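Local coordinates for CalS11 (Micromonospora echinospora, PDB 3TOS), which probably transfers a methyl group from S-adenosylmethionine to an oxygen atom during calicheamicin biosynthesis, as an O-methyltransferase with a Rossmann-like fold, at residues 171-175 with 202-206; 197-201 with 229-233; 59-64 with 90-95. All coordinates share one frame; numbering follows the deposited sequence.

How the contacts relate
Contacts 1 and 2 share helix 193-203: its last turn and the 3-10 turn that follows meet helix 167-177 in contact 1, while the turn before meets helix 225-233 in contact 2. The two touch where Val171 CG2 lies 4.0 Å from Val199 CG2. Both are partly buried and depend on apolar packing, with a water bridge at the edge of contact 1 and a lysine-glutamate pair along the rim of contact 2. Contact 3, centred about 23 Å from the centre of contact 1, joins helices 50-65 and 82-94. It is the most buried of the three, and there tyrosine hydroxyls bonded to carboxylates join the apolar packing.

Contact 1 (171-175 with 202-206); sequences VPRYL and AIRPY
Leu175 lies against one face of the Tyr206 ring, its CD2 methyl 3.9 Å from the centroid and only 14° off the ring normal, a CH-pi contact. With CG of Leu175 beside its own backbone N (chi1 -67°), both methyls reach across: CD1 comes 4.1 Å from Ala202 CB and also rests near the Ala202 carbonyl oxygen. The small Ala202 lets the helices come close, and Val171 CG1, 4.1 Å away, and the ring of Pro172 flank its CB. At the polar edge, one water joins the segments, giving a proton to Leu175 O at 2.6 Å and lying 2.7 Å from Tyr206 OH. Tyrosine suits this partly exposed place, since its face packs while its hydroxyl meets water. A serine here would probably leave the Leu175 methyls without their aromatic partner and break the water bridge. Farther out, Tyr206 is tied by a backbone bond to Ile183, and Val171 and Ile203 turn onto Phe76 of the sheet. Tyr206 also packs on Arg231 of a neighbouring subunit. Two neighbouring helices laid over one face of a mainly parallel sheet are characteristic of the Rossmann-like methyltransferase fold.

Contact 2 (197-201 with 229-233); sequences KAVLE and AMRKV
Lys197 lays its aliphatic chain obliquely across residues of helix 225-233 and ends on a carboxylate of its own helix. Its CB is 3.9 Å from Ala229 CB, at the point where the backbones come nearest; alanine suits this place, its CB resting against the Lys197 backbone N. CG, held anti to the backbone N (chi1 -177°), is carried to 3.7 Å from Val233 CG2. Farther along, CE passes Lys232 CB at 4.1 Å, so the two lysines touch through their hydrocarbon parts. The last torsion then bends the chain (chi4 -75°), and NZ donates at 2.8 Å to Glu201 OE2, which accepts through its syn lone pair. This salt bridge, between residues four apart on one helix, leaves Glu201 beside Val233, with OE2 3.9 Å from the CG2 methyl. Beta-branched Val233 thus lays CG2 against both members of the ion pair and CG1 against CG of Glu201 and CB of Leu200. On the more buried side, Leu200 puts CD1 4.3 Å from Ala229 CB, while its side chain also packs on Phe188 of the sheet. The short helix segments approach to 9.6 Å and cross at -43°. Alanine and valine one turn apart, packed on lysine and leucine, make an ordinary helix-helix interface, here joining the helix after strand 183-188 to the helix after strand 211-215 in the Rossmann-like fold.

Contact 3 (59-64 with 90-95); sequences MDALYR and LRGVYE
Tyr63 reaches from helix 50-65 across helix 82-94, and the tight part of the contact forms round its ring. CD2 lies 3.6 Å from Leu90 CB, the two side chains sliding past each other in opposite directions. CG of Tyr63 stands anti to the backbone N (chi1 -164°), which sends the phenol over Leu90 and Arg91, where its OH donates at 2.7 Å to OE1 of Glu95, the residue just past the helix. The bond meets the anti lone pair, with the carboxylate nearly perpendicular to the ring (84°). The edge of Tyr94 is turned toward the face of Tyr63, the centroids 5.9 Å apart and the planes at 59°. Leu90 fills the buried side, its CD1 3.6 Å from Asp60 CA. Buried Asp60 accepts Tyr94 OH at 2.5 Å through the syn lone pair of OD1. Leu57 of a neighbouring subunit packs on Asp60, Leu90 and Tyr94.

The outer side belongs to Arg64, exposed where Tyr63 is buried. Its CD lies 3.4 Å from Tyr94 OH, and its NE donates to Asp60 OD2 at 2.9 Å, meeting the oxygen from above the carboxylate plane.

Each carboxylate thus has an arginine as well as a tyrosine, for Glu95 OE1 also pairs with Arg101. Such pairing probably keeps both acids ionised despite their burial and fixes the rotation of both phenols where the helices meet.

Contact 1 (171-175 with 202-206)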
# COMPACT_ATOMS: atom_id res chain seq x y z
N VAL B 171 -42.61 10.46 2.44
CA VAL B 171 -41.48 9.51 2.41
C VAL B 171 -41.93 8.10 2.77
O VAL B 171 -41.68 7.17 2.03
CB VAL B 171 -40.23 10.01 3.22
CG1 VAL B 171 -39.16 8.87 3.34
CG2 VAL B 171 -39.62 11.23 2.48
N PRO B 172 -42.71 7.93 3.88
CA PRO B 172 -43.28 6.58 4.14
C PRO B 172 -44.16 6.08 2.98
O PRO B 172 -44.11 4.89 2.66
CB PRO B 172 -44.13 6.84 5.40
CG PRO B 172 -43.28 7.90 6.14
CD PRO B 172 -42.91 8.84 5.02
N ARG B 173 -44.94 6.96 2.35
CA ARG B 173 -45.81 6.57 1.24
C ARG B 173 -44.98 6.10 0.04
O ARG B 173 -45.28 5.04 -0.55
CB ARG B 173 -46.75 7.74 0.88
CG ARG B 173 -47.65 7.46 -0.36
CD ARG B 173 -48.55 8.69 -0.70
NE ARG B 173 -49.35 9.06 0.47
CZ ARG B 173 -49.29 10.23 1.15
NH1 ARG B 173 -50.06 10.36 2.22
NH2 ARG B 173 -48.49 11.25 0.78
N TYR B 174 -43.96 6.88 -0.32
CA TYR B 174 -43.07 6.52 -1.44
C TYR B 174 -42.46 5.16 -1.18
O TYR B 174 -42.42 4.28 -2.05
CB TYR B 174 -41.96 7.60 -1.65
CG TYR B 174 -41.05 7.20 -2.79
CD1 TYR B 174 -41.31 7.56 -4.06
CD2 TYR B 174 -39.99 6.30 -2.56
CE1 TYR B 174 -40.47 7.17 -5.09
CE2 TYR B 174 -39.18 5.84 -3.54
CZ TYR B 174 -39.42 6.28 -4.83
OH TYR B 174 -38.66 5.78 -5.85
N LEU B 175 -41.97 4.96 0.03
CA LEU B 175 -41.33 3.68 0.32
C LEU B 175 -42.33 2.50 0.26
O LEU B 175 -42.00 1.40 -0.24
CB LEU B 175 -40.60 3.76 1.68
CG LEU B 175 -39.40 4.70 1.74
CD1 LEU B 175 -39.01 4.96 3.21
CD2 LEU B 175 -38.32 4.08 0.93
N ALA B 202 -37.77 6.40 8.83
CA ALA B 202 -38.38 5.75 7.66
C ALA B 202 -37.35 5.07 6.72
O ALA B 202 -37.64 3.97 6.20
CB ALA B 202 -39.22 6.80 6.84
N ILE B 203 -36.19 5.70 6.50
CA ILE B 203 -35.29 5.18 5.49
C ILE B 203 -34.44 4.01 6.00
O ILE B 203 -33.87 3.29 5.17
CB ILE B 203 -34.35 6.26 4.90
CG1 ILE B 203 -33.39 6.78 5.97
CG2 ILE B 203 -35.13 7.35 4.20
CD1 ILE B 203 -32.26 7.64 5.38
N ARG B 204 -34.38 3.79 7.31
CA ARG B 204 -33.45 2.82 7.84
C ARG B 204 -33.53 1.43 7.21
O ARG B 204 -32.48 0.85 6.95
CB ARG B 204 -33.60 2.70 9.39
CG ARG B 204 -32.42 2.03 10.03
CD ARG B 204 -32.47 2.06 11.53
NE ARG B 204 -31.34 1.29 12.01
CZ ARG B 204 -30.89 1.39 13.25
NH1 ARG B 204 -31.51 2.22 14.10
NH2 ARG B 204 -29.85 0.65 13.63
N PRO B 205 -34.76 0.88 6.95
CA PRO B 205 -34.78 -0.51 6.46
C PRO B 205 -34.28 -0.64 5.02
O PRO B 205 -34.12 -1.75 4.51
CB PRO B 205 -36.26 -0.94 6.61
CG PRO B 205 -36.89 0.05 7.49
CD PRO B 205 -36.11 1.35 7.32
N TYR B 206 -34.02 0.50 4.36
CA TYR B 206 -33.70 0.47 2.92
C TYR B 206 -32.25 0.79 2.65
O TYR B 206 -31.81 0.81 1.52
CB TYR B 206 -34.62 1.44 2.13
CG TYR B 206 -36.05 1.06 2.35
CD1 TYR B 206 -36.67 0.12 1.52
CD2 TYR B 206 -36.80 1.65 3.39
CE1 TYR B 206 -38.01 -0.26 1.74
CE2 TYR B 206 -38.11 1.26 3.60
CZ TYR B 206 -38.71 0.33 2.78
OH TYR B 206 -40.02 -0.05 3.03
O HOH W 1 -41.52 -0.91 0.95

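Contact 2 (197-201 with 229-233)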
# COMPACT_ATOMS: atom_id res chain seq x y z
N LYS B 197 -36.05 13.80 11.71
CA LYS B 197 -36.24 12.63 12.55
C LYS B 197 -37.15 11.60 11.90
O LYS B 197 -36.81 10.41 11.87
CB LYS B 197 -36.84 13.06 13.91
CG LYS B 197 -37.00 11.85 14.91
CD LYS B 197 -37.52 12.39 16.25
CE LYS B 197 -37.54 11.30 17.34
NZ LYS B 197 -38.65 10.40 17.08
N ALA B 198 -38.29 12.05 11.39
CA ALA B 198 -39.23 11.12 10.75
C ALA B 198 -38.60 10.42 9.54
O ALA B 198 -38.87 9.23 9.30
CB ALA B 198 -40.48 11.90 10.29
N VAL B 199 -37.83 11.16 8.74
CA VAL B 199 -37.30 10.56 7.55
C VAL B 199 -36.16 9.63 7.89
O VAL B 199 -36.05 8.56 7.31
CB VAL B 199 -36.86 11.64 6.55
CG1 VAL B 199 -36.03 11.01 5.42
CG2 VAL B 199 -38.09 12.37 5.99
N LEU B 200 -35.33 9.99 8.88
CA LEU B 200 -34.26 9.07 9.28
C LEU B 200 -34.87 7.75 9.72
O LEU B 200 -34.37 6.66 9.38
CB LEU B 200 -33.48 9.64 10.49
CG LEU B 200 -32.36 10.60 10.16
CD1 LEU B 200 -31.92 11.23 11.52
CD2 LEU B 200 -31.18 9.86 9.45
N GLU B 201 -35.95 7.83 10.49
CA GLU B 201 -36.62 6.56 10.98
C GLU B 201 -37.17 5.72 9.79
O GLU B 201 -37.06 4.47 9.79
CB GLU B 201 -37.74 6.93 11.96
CG GLU B 201 -37.21 7.39 13.27
CD GLU B 201 -38.19 8.19 14.10
OE1 GLU B 201 -39.24 8.62 13.58
OE2 GLU B 201 -37.85 8.45 15.29
N ALA B 229 -32.14 15.47 15.93
CA ALA B 229 -32.75 14.30 15.34
C ALA B 229 -31.80 13.08 15.39
O ALA B 229 -32.20 11.96 15.80
CB ALA B 229 -33.20 14.57 13.91
N MSE B 230 -30.55 13.28 14.96
CA MSE B 230 -29.60 12.19 14.95
C MSE B 230 -29.34 11.69 16.37
O MSE B 230 -29.22 10.48 16.60
CB MSE B 230 -28.27 12.59 14.30
CG MSE B 230 -27.23 11.46 14.41
SE MSE B 230 -25.93 11.37 12.94
CE MSE B 230 -26.95 10.24 11.71
N ARG B 231 -29.23 12.60 17.33
CA ARG B 231 -28.96 12.16 18.69
C ARG B 231 -30.12 11.36 19.27
O ARG B 231 -29.93 10.42 20.09
CB ARG B 231 -28.60 13.37 19.57
CG ARG B 231 -27.16 13.76 19.41
CD ARG B 231 -26.72 14.83 20.45
NE ARG B 231 -27.33 16.16 20.27
CZ ARG B 231 -28.18 16.73 21.12
NH1 ARG B 231 -28.60 17.96 20.83
NH2 ARG B 231 -28.58 16.10 22.22
N LYS B 232 -31.32 11.67 18.82
CA LYS B 232 -32.51 10.87 19.23
C LYS B 232 -32.64 9.52 18.55
O LYS B 232 -33.09 8.56 19.17
CB LYS B 232 -33.80 11.64 19.05
CG LYS B 232 -33.90 12.76 20.11
CD LYS B 232 -35.28 13.29 20.23
CE LYS B 232 -35.34 14.57 21.07
NZ LYS B 232 -35.29 14.35 22.56
N VAL B 233 -32.29 9.44 17.27
CA VAL B 233 -32.60 8.24 16.51
C VAL B 233 -31.44 7.24 16.58
O VAL B 233 -31.65 6.02 16.78
CB VAL B 233 -32.90 8.64 15.05
CG1 VAL B 233 -33.17 7.40 14.19
CG2 VAL B 233 -34.11 9.55 14.99

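Contact 3 (59-64 with 90-95)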
# COMPACT_ATOMS: atom_id res chain seq x y z
N MSE B 59 -21.06 17.33 -4.04
CA MSE B 59 -22.05 16.36 -4.56
C MSE B 59 -21.39 15.27 -5.39
O MSE B 59 -21.79 14.09 -5.31
CB MSE B 59 -23.15 17.06 -5.35
CG MSE B 59 -24.01 18.05 -4.53
SE MSE B 59 -24.77 17.34 -2.89
CE MSE B 59 -23.50 18.07 -1.60
N ASP B 60 -20.40 15.67 -6.19
CA ASP B 60 -19.65 14.72 -6.98
C ASP B 60 -18.89 13.73 -6.09
O ASP B 60 -18.83 12.53 -6.40
CB ASP B 60 -18.67 15.45 -7.94
CG ASP B 60 -17.79 14.51 -8.68
OD1 ASP B 60 -18.31 13.86 -9.58
OD2 ASP B 60 -16.57 14.45 -8.42
N ALA B 61 -18.32 14.22 -4.98
CA ALA B 61 -17.57 13.34 -4.07
C ALA B 61 -18.53 12.33 -3.42
O ALA B 61 -18.19 11.14 -3.30
CB ALA B 61 -16.88 14.17 -2.98
N LEU B 62 -19.73 12.77 -3.01
CA LEU B 62 -20.69 11.81 -2.42
C LEU B 62 -21.16 10.79 -3.46
O LEU B 62 -21.18 9.56 -3.19
CB LEU B 62 -21.93 12.52 -1.86
CG LEU B 62 -21.62 13.49 -0.70
CD1 LEU B 62 -22.94 14.18 -0.33
CD2 LEU B 62 -21.07 12.77 0.60
N TYR B 63 -21.43 11.26 -4.68
CA TYR B 63 -21.91 10.35 -5.72
C TYR B 63 -20.83 9.31 -6.04
O TYR B 63 -21.09 8.11 -6.18
CB TYR B 63 -22.29 11.14 -6.98
CG TYR B 63 -23.15 10.40 -8.02
CD1 TYR B 63 -23.12 9.01 -8.15
CD2 TYR B 63 -24.08 11.08 -8.75
CE1 TYR B 63 -23.91 8.36 -9.05
CE2 TYR B 63 -24.90 10.41 -9.64
CZ TYR B 63 -24.76 9.09 -9.86
OH TYR B 63 -25.60 8.49 -10.77
N ARG B 64 -19.58 9.76 -6.18
CA ARG B 64 -18.51 8.81 -6.46
C ARG B 64 -18.37 7.72 -5.41
O ARG B 64 -17.97 6.61 -5.72
CB ARG B 64 -17.18 9.54 -6.64
CG ARG B 64 -17.12 10.27 -7.98
CD ARG B 64 -15.71 10.84 -8.19
NE ARG B 64 -15.41 12.00 -7.34
CZ ARG B 64 -14.54 12.04 -6.33
NH1 ARG B 64 -13.90 10.94 -5.93
NH2 ARG B 64 -14.36 13.18 -5.66
N LEU B 90 -24.35 14.28 -13.24
CA LEU B 90 -23.35 13.32 -12.81
C LEU B 90 -23.76 11.87 -13.13
O LEU B 90 -22.90 11.04 -13.40
CB LEU B 90 -23.10 13.46 -11.29
CG LEU B 90 -22.44 14.77 -10.80
CD1 LEU B 90 -22.45 14.82 -9.26
CD2 LEU B 90 -21.03 14.90 -11.36
N ARG B 91 -25.04 11.58 -13.06
CA ARG B 91 -25.51 10.24 -13.43
C ARG B 91 -25.22 9.97 -14.91
O ARG B 91 -24.90 8.83 -15.30
CB ARG B 91 -27.01 10.10 -13.09
CG ARG B 91 -27.62 8.76 -13.45
CD ARG B 91 -29.10 8.69 -13.10
NE ARG B 91 -29.86 9.70 -13.87
CZ ARG B 91 -31.16 9.98 -13.66
NH1 ARG B 91 -31.85 9.30 -12.72
NH2 ARG B 91 -31.76 10.94 -14.39
N GLY B 92 -25.26 11.03 -15.73
CA GLY B 92 -24.86 10.86 -17.15
C GLY B 92 -23.36 10.60 -17.23
O GLY B 92 -22.88 9.72 -18.00
N VAL B 93 -22.57 11.40 -16.50
CA VAL B 93 -21.14 11.16 -16.51
C VAL B 93 -20.72 9.74 -16.10
O VAL B 93 -19.90 9.10 -16.79
CB VAL B 93 -20.40 12.16 -15.57
CG1 VAL B 93 -18.95 11.90 -15.54
CG2 VAL B 93 -20.71 13.63 -16.04
N TYR B 94 -21.30 9.25 -15.00
CA TYR B 94 -20.75 8.00 -14.40
C TYR B 94 -21.54 6.74 -14.73
O TYR B 94 -21.02 5.64 -14.67
CB TYR B 94 -20.74 8.13 -12.88
CG TYR B 94 -19.81 9.19 -12.36
CD1 TYR B 94 -18.44 9.17 -12.71
CD2 TYR B 94 -20.28 10.22 -11.56
CE1 TYR B 94 -17.56 10.14 -12.21
CE2 TYR B 94 -19.40 11.24 -11.08
CZ TYR B 94 -18.05 11.17 -11.43
OH TYR B 94 -17.16 12.10 -11.00
N GLU B 95 -22.84 6.90 -15.06
CA GLU B 95 -23.76 5.72 -15.14
C GLU B 95 -24.72 5.69 -16.34
O GLU B 95 -25.94 5.57 -16.18
CB GLU B 95 -24.54 5.61 -13.85
CG GLU B 95 -23.66 5.33 -12.65
CD GLU B 95 -24.52 4.96 -11.48
OE1 GLU B 95 -25.28 5.83 -10.96
OE2 GLU B 95 -24.40 3.79 -11.03